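Glucose-6-phosphate isomerase (Chlamydia trachomatis D/UW-3/CX, PDB 6OTU) catalyses the reversible isomerisation of glucose-6-phosphate to fructose-6-phosphate. Local coordinates at residues F54-A59 with L315-L320; A59-D64 with P455-V460; A334-S339 with V399-I404. All blocks are in the same frame, centred on the assembly; numbering follows the deposited sequence.

Three contacts sample one mixed sheet, in which strands 54-57, 456-461, 401-406 and 332-337 lie next to one another in that order. Contact 1 packs helix 313-327 against strand 54-57; contact 2, which shares Ala59 with it and has its centre about 7 Å away, joins the loop that leaves that strand to the start of strand 456-461. Contact 3 continues the sheet on the far side of strand 456-461, its centre about 11 Å from that of contact 2 and 13 Å from that of contact 1. It also lies nearest to the active site: the Tyr338 side chain is about 8 Å from that of His386, probably an active-site residue, and about 13 Å from a bound glucose-6-phosphate.

Contact 1. Residues F54-A59 with L315-L320; sequences FTYSYA and LLSAML. With ACT (acetate ion), chain B.
Leu320 pushes its CD1 methyl between Tyr56 and Tyr58. The methyl meets the Tyr56 ring at its edge, near the ring plane, with CD1 3.8 Å from Tyr56 CE2, and it also reaches the stem of Tyr58, 3.9 Å from CB. One helical turn earlier, Leu316 sends CD2 to 3.5 Å from Tyr58 CE1, while its CG lies 4.0 Å from Tyr56 CE2. Such i, i+4 leucines facing i, i+2 tyrosines illustrate how a helix covers a sheet, here helix 313-327 over the mixed sheet of the large domain of the phosphoglucose isomerase fold. With CG anti to the backbone N (chi1 -171°), Tyr56 carries its hydroxyl across to the helix, where a water joins Tyr56 OH and Ser317 OG at 3.0 Å from each. A weak hydrogen bond also links Tyr56 OH to Ser457 OG. Strand 54-57 pairs through its backbone with its two neighbours, Tyr56 with Leu49 and Ser57 with Ile458. Thr55 and Ser57, which alternate with the tyrosines, pack on Val531 and Leu528 of the second subunit, and Thr55 OG1 donates a 2.6 Å hydrogen bond to O of an acetate ion.

Contact 2. Residues A59-D64 with P455-V460; sequences ATERVD and PSSILV
Thr60 and Ser456 make a two-bond, mainly polar link between a loop and a strand, buried where the chain has just left strand 54-57 and strand 456-461 is beginning. These two strands are antiparallel neighbours, so the loop prolongs their pairing in irregular form. Ser456 N donates to Thr60 O at 2.9 Å with an N-H...O angle of 158°, and Thr60 OG1 returns a bond to Ser456 O at 2.6 Å. Each donor stands well above the plane of the carbonyl it addresses. The threonine can do this because its OG1 sits between the backbone N and the carbonyl carbon (chi1 50°). Thr60 O is shared, for Pro455 CA approaches it at 3.2 Å in a CA-H...O contact. Behind the pair, Ser434 of helix 422-439 is hydrogen-bonded to both Thr60 OG1 and Ser456 OG.

Glu61 follows a different route. A bend at chi2 (-87°) carries the carboxylate across the start of the strand, at about a right angle to the Pro455 side chain, with OE2 3.4 Å from Ser456 C and OE1 3.5 Å from Pro455 CB. Neither oxygen is hydrogen-bonded to the strand; OE1 is held by Asn324 of helix 313-327, which also packs on Pro455. The chain then turns sharply at Arg62, the centre of an inverse gamma turn; Arg62 NE is hydrogen-bonded to Ile31 O. Two residues on, Asp64 OD1 accepts a hydrogen bond from the backbone N of Cys67, making Asp64 the N-cap of helix 65-77. The whole is a strand-to-helix connection of the large phosphoglucose isomerase domain, pinned midway to the adjacent strand and ended by a helix N-cap.

Contact 3. Residues A334-S339 with V399-I404; sequences AVIPYS and VPVEFI
Tyr338 starts its approach at CB, which lies 3.6 Å from Ile404 O, the same oxygen that takes the hydrogen bond of Tyr338 N at 2.6 Å. With CG anti to its carbonyl carbon (chi1 -83°), the ring then runs beside Phe403, pointing the same way. Its CE1 comes to 3.7 Å from Phe403 CD1, and the hydroxyl OH to 4.1 Å from Phe403 CE1. The ring planes are inclined at 62° and meet obliquely. At the tip, Tyr338 OH is hydrogen-bonded to Gln385, the residue before His386, a probable active-site residue.

The backbones beneath form a parallel ladder, with Ala334, Val335, Ile336 and Pro337 bridged in turn to Val401, Glu402, Phe403 and Ile404. Five hydrogen bonds join them, the straightest from Ile336 N to Glu402 O (175°). These are inner strands of the mixed sheet in the large domain. On the face that carries Ile336 and Phe403, Ile336 CB lies 3.9 Å from Phe403 CD1 and Ile336 CG1 3.8 Å from Val401 CG1, while Val401 CG1 itself sits over the centre of the phenylalanine ring. Helices 422-439 and 389-394 both pack on this side, through Leu430 and through Leu392 and Phe389. On the reverse face Glu402 OE1 touches Val335 CG2 at 3.6 Å, and its carboxylate is held by a salt bridge to Lys479 and a hydrogen bond with Tyr476.

Contact 1. Residues F54-A59 with L315-L320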
# COMPACT_ATOMS: atom_id res chain seq x y z
N PHE A 54 3.79 -25.81 1.52
CA PHE A 54 3.64 -24.78 2.53
C PHE A 54 3.40 -25.39 3.90
O PHE A 54 2.89 -26.50 4.02
CB PHE A 54 2.45 -23.84 2.27
CG PHE A 54 2.47 -23.16 0.95
CD1 PHE A 54 3.15 -21.96 0.78
CD2 PHE A 54 1.77 -23.69 -0.12
CE1 PHE A 54 3.15 -21.32 -0.44
CE2 PHE A 54 1.77 -23.05 -1.35
CZ PHE A 54 2.46 -21.86 -1.50
N THR A 55 3.73 -24.63 4.93
CA THR A 55 3.14 -24.82 6.25
C THR A 55 2.33 -23.58 6.60
O THR A 55 2.74 -22.45 6.32
CB THR A 55 4.21 -25.10 7.32
OG1 THR A 55 5.00 -26.23 6.91
CG2 THR A 55 3.56 -25.41 8.67
N TYR A 56 1.16 -23.82 7.18
CA TYR A 56 0.23 -22.77 7.60
C TYR A 56 -0.05 -22.98 9.08
O TYR A 56 -0.60 -24.02 9.47
CB TYR A 56 -1.06 -22.85 6.79
CG TYR A 56 -2.04 -21.72 6.97
CD1 TYR A 56 -1.75 -20.44 6.49
CD2 TYR A 56 -3.27 -21.93 7.59
CE1 TYR A 56 -2.66 -19.40 6.63
CE2 TYR A 56 -4.20 -20.89 7.73
CZ TYR A 56 -3.88 -19.63 7.23
OH TYR A 56 -4.78 -18.58 7.36
N SER A 57 0.34 -22.00 9.90
CA SER A 57 0.12 -22.03 11.35
C SER A 57 -0.88 -20.95 11.72
O SER A 57 -0.75 -19.81 11.28
CB SER A 57 1.43 -21.82 12.13
OG SER A 57 1.29 -22.19 13.50
N TYR A 58 -1.87 -21.32 12.53
CA TYR A 58 -2.90 -20.39 12.98
C TYR A 58 -3.14 -20.53 14.47
O TYR A 58 -4.23 -20.20 14.95
CB TYR A 58 -4.23 -20.59 12.23
CG TYR A 58 -4.70 -22.04 12.14
CD1 TYR A 58 -4.08 -22.95 11.28
CD2 TYR A 58 -5.77 -22.50 12.91
CE1 TYR A 58 -4.50 -24.27 11.19
CE2 TYR A 58 -6.19 -23.84 12.83
CZ TYR A 58 -5.55 -24.71 11.96
OH TYR A 58 -5.96 -26.04 11.84
N ALA A 59 -2.15 -21.05 15.22
CA ALA A 59 -2.25 -21.04 16.67
C ALA A 59 -2.36 -19.62 17.22
O ALA A 59 -2.86 -19.44 18.34
CB ALA A 59 -1.04 -21.77 17.26
N LEU A 315 -9.48 -22.77 1.79
CA LEU A 315 -10.74 -22.86 2.53
C LEU A 315 -10.55 -22.47 3.99
O LEU A 315 -11.40 -21.79 4.57
CB LEU A 315 -11.32 -24.27 2.42
CG LEU A 315 -12.72 -24.39 3.02
CD1 LEU A 315 -13.63 -23.32 2.39
CD2 LEU A 315 -13.29 -25.78 2.81
N LEU A 316 -9.46 -22.92 4.62
CA LEU A 316 -9.18 -22.52 6.00
C LEU A 316 -8.93 -21.03 6.09
O LEU A 316 -9.49 -20.34 6.95
CB LEU A 316 -7.97 -23.30 6.53
CG LEU A 316 -7.51 -23.16 7.98
CD1 LEU A 316 -8.68 -23.23 8.95
CD2 LEU A 316 -6.49 -24.26 8.31
N SER A 317 -8.09 -20.50 5.20
CA SER A 317 -7.78 -19.08 5.25
C SER A 317 -9.05 -18.25 5.03
O SER A 317 -9.28 -17.26 5.74
CB SER A 317 -6.71 -18.75 4.22
OG SER A 317 -6.76 -17.39 3.87
N ALA A 318 -9.93 -18.69 4.13
CA ALA A 318 -11.20 -18.01 3.92
C ALA A 318 -12.06 -18.02 5.19
O ALA A 318 -12.61 -16.98 5.58
CB ALA A 318 -11.96 -18.64 2.76
N MET A 319 -12.18 -19.18 5.86
CA MET A 319 -13.07 -19.26 7.02
C MET A 319 -12.49 -18.53 8.23
O MET A 319 -13.23 -17.88 8.99
CB MET A 319 -13.38 -20.72 7.36
CG MET A 319 -14.04 -21.47 6.23
SD MET A 319 -15.49 -20.63 5.56
CE MET A 319 -16.58 -20.73 6.99
N LEU A 320 -11.17 -18.60 8.43
CA LEU A 320 -10.54 -17.77 9.46
C LEU A 320 -10.75 -16.28 9.17
O LEU A 320 -10.94 -15.48 10.10
CB LEU A 320 -9.05 -18.09 9.54
CG LEU A 320 -8.68 -19.47 10.11
CD1 LEU A 320 -7.22 -19.80 9.85
CD2 LEU A 320 -9.00 -19.53 11.61
C ACT B . 7.82 -26.21 4.86
O ACT B . 7.50 -26.20 6.08
OXT ACT B . 8.34 -25.27 4.20
CH3 ACT B . 7.54 -27.56 4.06
O HOH W 1 -4.36 -16.45 5.35

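Contact 2. Residues A59-D64 with P455-V460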
# COMPACT_ATOMS: atom_id res chain seq x y z
N ALA A 59 -2.15 -21.05 15.22
CA ALA A 59 -2.25 -21.04 16.67
C ALA A 59 -2.36 -19.62 17.22
O ALA A 59 -2.86 -19.44 18.34
CB ALA A 59 -1.04 -21.77 17.26
N THR A 60 -1.94 -18.61 16.46
CA THR A 60 -2.06 -17.22 16.89
C THR A 60 -3.33 -16.54 16.38
O THR A 60 -3.42 -15.31 16.44
CB THR A 60 -0.82 -16.44 16.44
OG1 THR A 60 -0.57 -16.69 15.05
CG2 THR A 60 0.41 -16.88 17.25
N GLU A 61 -4.31 -17.30 15.88
CA GLU A 61 -5.67 -16.82 15.66
C GLU A 61 -6.51 -17.15 16.88
O GLU A 61 -6.25 -18.13 17.58
CB GLU A 61 -6.31 -17.45 14.43
CG GLU A 61 -5.57 -17.25 13.12
CD GLU A 61 -5.94 -15.97 12.42
OE1 GLU A 61 -6.78 -15.21 12.96
OE2 GLU A 61 -5.37 -15.70 11.34
N ARG A 62 -7.52 -16.32 17.14
CA ARG A 62 -8.39 -16.50 18.31
C ARG A 62 -9.47 -17.55 18.01
O ARG A 62 -10.67 -17.27 17.94
CB ARG A 62 -9.02 -15.17 18.72
CG ARG A 62 -8.00 -14.11 19.13
CD ARG A 62 -8.67 -12.93 19.83
NE ARG A 62 -9.04 -13.24 21.21
CZ ARG A 62 -9.63 -12.37 22.02
NH1 ARG A 62 -9.91 -11.15 21.58
NH2 ARG A 62 -9.94 -12.71 23.27
N VAL A 63 -9.01 -18.79 17.83
CA VAL A 63 -9.89 -19.91 17.52
C VAL A 63 -9.49 -21.10 18.38
O VAL A 63 -8.31 -21.29 18.69
CB VAL A 63 -9.86 -20.26 16.02
CG1 VAL A 63 -10.49 -19.14 15.19
CG2 VAL A 63 -8.43 -20.53 15.55
N ASP A 64 -10.49 -21.88 18.80
CA ASP A 64 -10.29 -23.15 19.49
C ASP A 64 -11.08 -24.23 18.75
O ASP A 64 -11.71 -23.96 17.72
CB ASP A 64 -10.71 -23.05 20.97
CG ASP A 64 -12.15 -22.53 21.15
OD1 ASP A 64 -12.92 -22.56 20.17
OD2 ASP A 64 -12.51 -22.11 22.27
N PRO A 455 -4.81 -11.12 16.36
CA PRO A 455 -4.62 -12.43 15.73
C PRO A 455 -3.78 -12.37 14.46
O PRO A 455 -3.69 -11.36 13.77
CB PRO A 455 -6.06 -12.86 15.41
CG PRO A 455 -6.80 -11.59 15.24
CD PRO A 455 -6.18 -10.60 16.19
N SER A 456 -3.17 -13.52 14.15
CA SER A 456 -2.40 -13.62 12.92
C SER A 456 -2.26 -15.08 12.52
O SER A 456 -2.46 -15.99 13.33
CB SER A 456 -1.02 -12.97 13.06
OG SER A 456 -0.27 -13.52 14.13
N SER A 457 -1.92 -15.28 11.24
CA SER A 457 -1.52 -16.58 10.71
C SER A 457 -0.19 -16.44 9.99
O SER A 457 0.27 -15.34 9.66
CB SER A 457 -2.58 -17.17 9.76
OG SER A 457 -2.65 -16.46 8.54
N ILE A 458 0.43 -17.59 9.73
CA ILE A 458 1.78 -17.70 9.19
C ILE A 458 1.74 -18.72 8.06
O ILE A 458 1.40 -19.89 8.30
CB ILE A 458 2.81 -18.14 10.25
CG1 ILE A 458 2.77 -17.23 11.49
CG2 ILE A 458 4.20 -18.18 9.65
CD1 ILE A 458 3.75 -17.66 12.60
N LEU A 459 2.09 -18.30 6.86
CA LEU A 459 2.22 -19.18 5.72
C LEU A 459 3.67 -19.15 5.25
O LEU A 459 4.21 -18.07 4.98
CB LEU A 459 1.28 -18.74 4.60
CG LEU A 459 1.26 -19.63 3.37
CD1 LEU A 459 0.77 -21.03 3.73
CD2 LEU A 459 0.40 -19.00 2.28
N VAL A 460 4.31 -20.33 5.15
CA VAL A 460 5.73 -20.41 4.81
C VAL A 460 5.96 -21.48 3.76
O VAL A 460 5.39 -22.57 3.83
CB VAL A 460 6.61 -20.70 6.05
CG1 VAL A 460 8.09 -20.37 5.75
CG2 VAL A 460 6.14 -19.95 7.25

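Contact 3. Residues A334-S339 with V399-I404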
# COMPACT_ATOMS: atom_id res chain seq x y z
N ALA A 334 -4.33 -7.03 7.25
CA ALA A 334 -2.99 -6.68 6.78
C ALA A 334 -2.27 -7.93 6.28
O ALA A 334 -2.09 -8.90 7.04
CB ALA A 334 -2.17 -6.02 7.89
N VAL A 335 -1.82 -7.89 5.04
CA VAL A 335 -0.99 -8.95 4.47
C VAL A 335 0.46 -8.50 4.54
O VAL A 335 0.83 -7.46 3.98
CB VAL A 335 -1.41 -9.28 3.02
CG1 VAL A 335 -0.72 -10.53 2.54
CG2 VAL A 335 -2.95 -9.42 2.92
N ILE A 336 1.30 -9.27 5.24
CA ILE A 336 2.66 -8.83 5.58
C ILE A 336 3.69 -9.82 5.04
O ILE A 336 4.05 -10.77 5.74
CB ILE A 336 2.83 -8.66 7.10
CG1 ILE A 336 1.77 -7.70 7.67
CG2 ILE A 336 4.24 -8.21 7.44
CD1 ILE A 336 1.85 -6.26 7.13
N PRO A 337 4.18 -9.66 3.81
CA PRO A 337 5.19 -10.60 3.29
C PRO A 337 6.60 -10.25 3.78
O PRO A 337 7.06 -9.10 3.66
CB PRO A 337 5.07 -10.46 1.76
CG PRO A 337 3.89 -9.42 1.51
CD PRO A 337 3.71 -8.68 2.80
N TYR A 338 7.29 -11.23 4.36
CA TYR A 338 8.70 -11.07 4.74
C TYR A 338 9.56 -11.51 3.56
O TYR A 338 10.25 -12.53 3.58
CB TYR A 338 9.02 -11.86 6.01
CG TYR A 338 8.66 -11.09 7.28
CD1 TYR A 338 7.34 -10.76 7.54
CD2 TYR A 338 9.64 -10.68 8.20
CE1 TYR A 338 6.98 -10.06 8.66
CE2 TYR A 338 9.28 -9.96 9.35
CZ TYR A 338 7.95 -9.66 9.57
OH TYR A 338 7.54 -8.94 10.69
N SER A 339 9.48 -10.71 2.50
CA SER A 339 9.91 -11.13 1.17
C SER A 339 10.01 -9.96 0.21
O SER A 339 8.99 -9.40 -0.19
CB SER A 339 8.93 -12.17 0.59
OG SER A 339 9.41 -12.70 -0.63
N VAL A 399 -6.10 -5.23 14.19
CA VAL A 399 -5.88 -5.53 12.78
C VAL A 399 -5.37 -6.96 12.66
O VAL A 399 -4.24 -7.26 13.08
CB VAL A 399 -4.87 -4.56 12.15
CG1 VAL A 399 -4.64 -4.93 10.69
CG2 VAL A 399 -5.35 -3.12 12.28
N PRO A 400 -6.18 -7.88 12.14
CA PRO A 400 -5.69 -9.25 11.86
C PRO A 400 -4.62 -9.25 10.77
O PRO A 400 -4.73 -8.53 9.78
CB PRO A 400 -6.95 -10.00 11.39
CG PRO A 400 -8.13 -9.09 11.80
CD PRO A 400 -7.61 -7.69 11.84
N VAL A 401 -3.59 -10.08 10.95
CA VAL A 401 -2.44 -10.10 10.06
C VAL A 401 -2.30 -11.47 9.41
O VAL A 401 -2.49 -12.50 10.05
CB VAL A 401 -1.13 -9.73 10.80
CG1 VAL A 401 0.11 -10.15 10.00
CG2 VAL A 401 -1.07 -8.26 11.08
N GLU A 402 -1.95 -11.46 8.13
CA GLU A 402 -1.53 -12.64 7.39
C GLU A 402 -0.04 -12.47 7.08
O GLU A 402 0.34 -11.71 6.19
CB GLU A 402 -2.35 -12.81 6.11
CG GLU A 402 -3.85 -13.04 6.37
CD GLU A 402 -4.69 -13.14 5.10
OE1 GLU A 402 -4.30 -12.57 4.05
OE2 GLU A 402 -5.74 -13.81 5.13
N PHE A 403 0.80 -13.20 7.82
CA PHE A 403 2.24 -13.18 7.58
C PHE A 403 2.59 -14.14 6.46
O PHE A 403 2.09 -15.27 6.42
CB PHE A 403 3.03 -13.59 8.83
CG PHE A 403 3.04 -12.57 9.92
CD1 PHE A 403 3.74 -11.38 9.76
CD2 PHE A 403 2.34 -12.79 11.09
CE1 PHE A 403 3.74 -10.41 10.77
CE2 PHE A 403 2.35 -11.84 12.12
CZ PHE A 403 3.05 -10.64 11.95
N ILE A 404 3.48 -13.71 5.57
CA ILE A 404 4.00 -14.60 4.54
C ILE A 404 5.52 -14.60 4.61
O ILE A 404 6.14 -13.53 4.56
CB ILE A 404 3.54 -14.19 3.13
CG1 ILE A 404 2.02 -13.97 3.12
CG2 ILE A 404 3.99 -15.23 2.11
CD1 ILE A 404 1.40 -13.80 1.74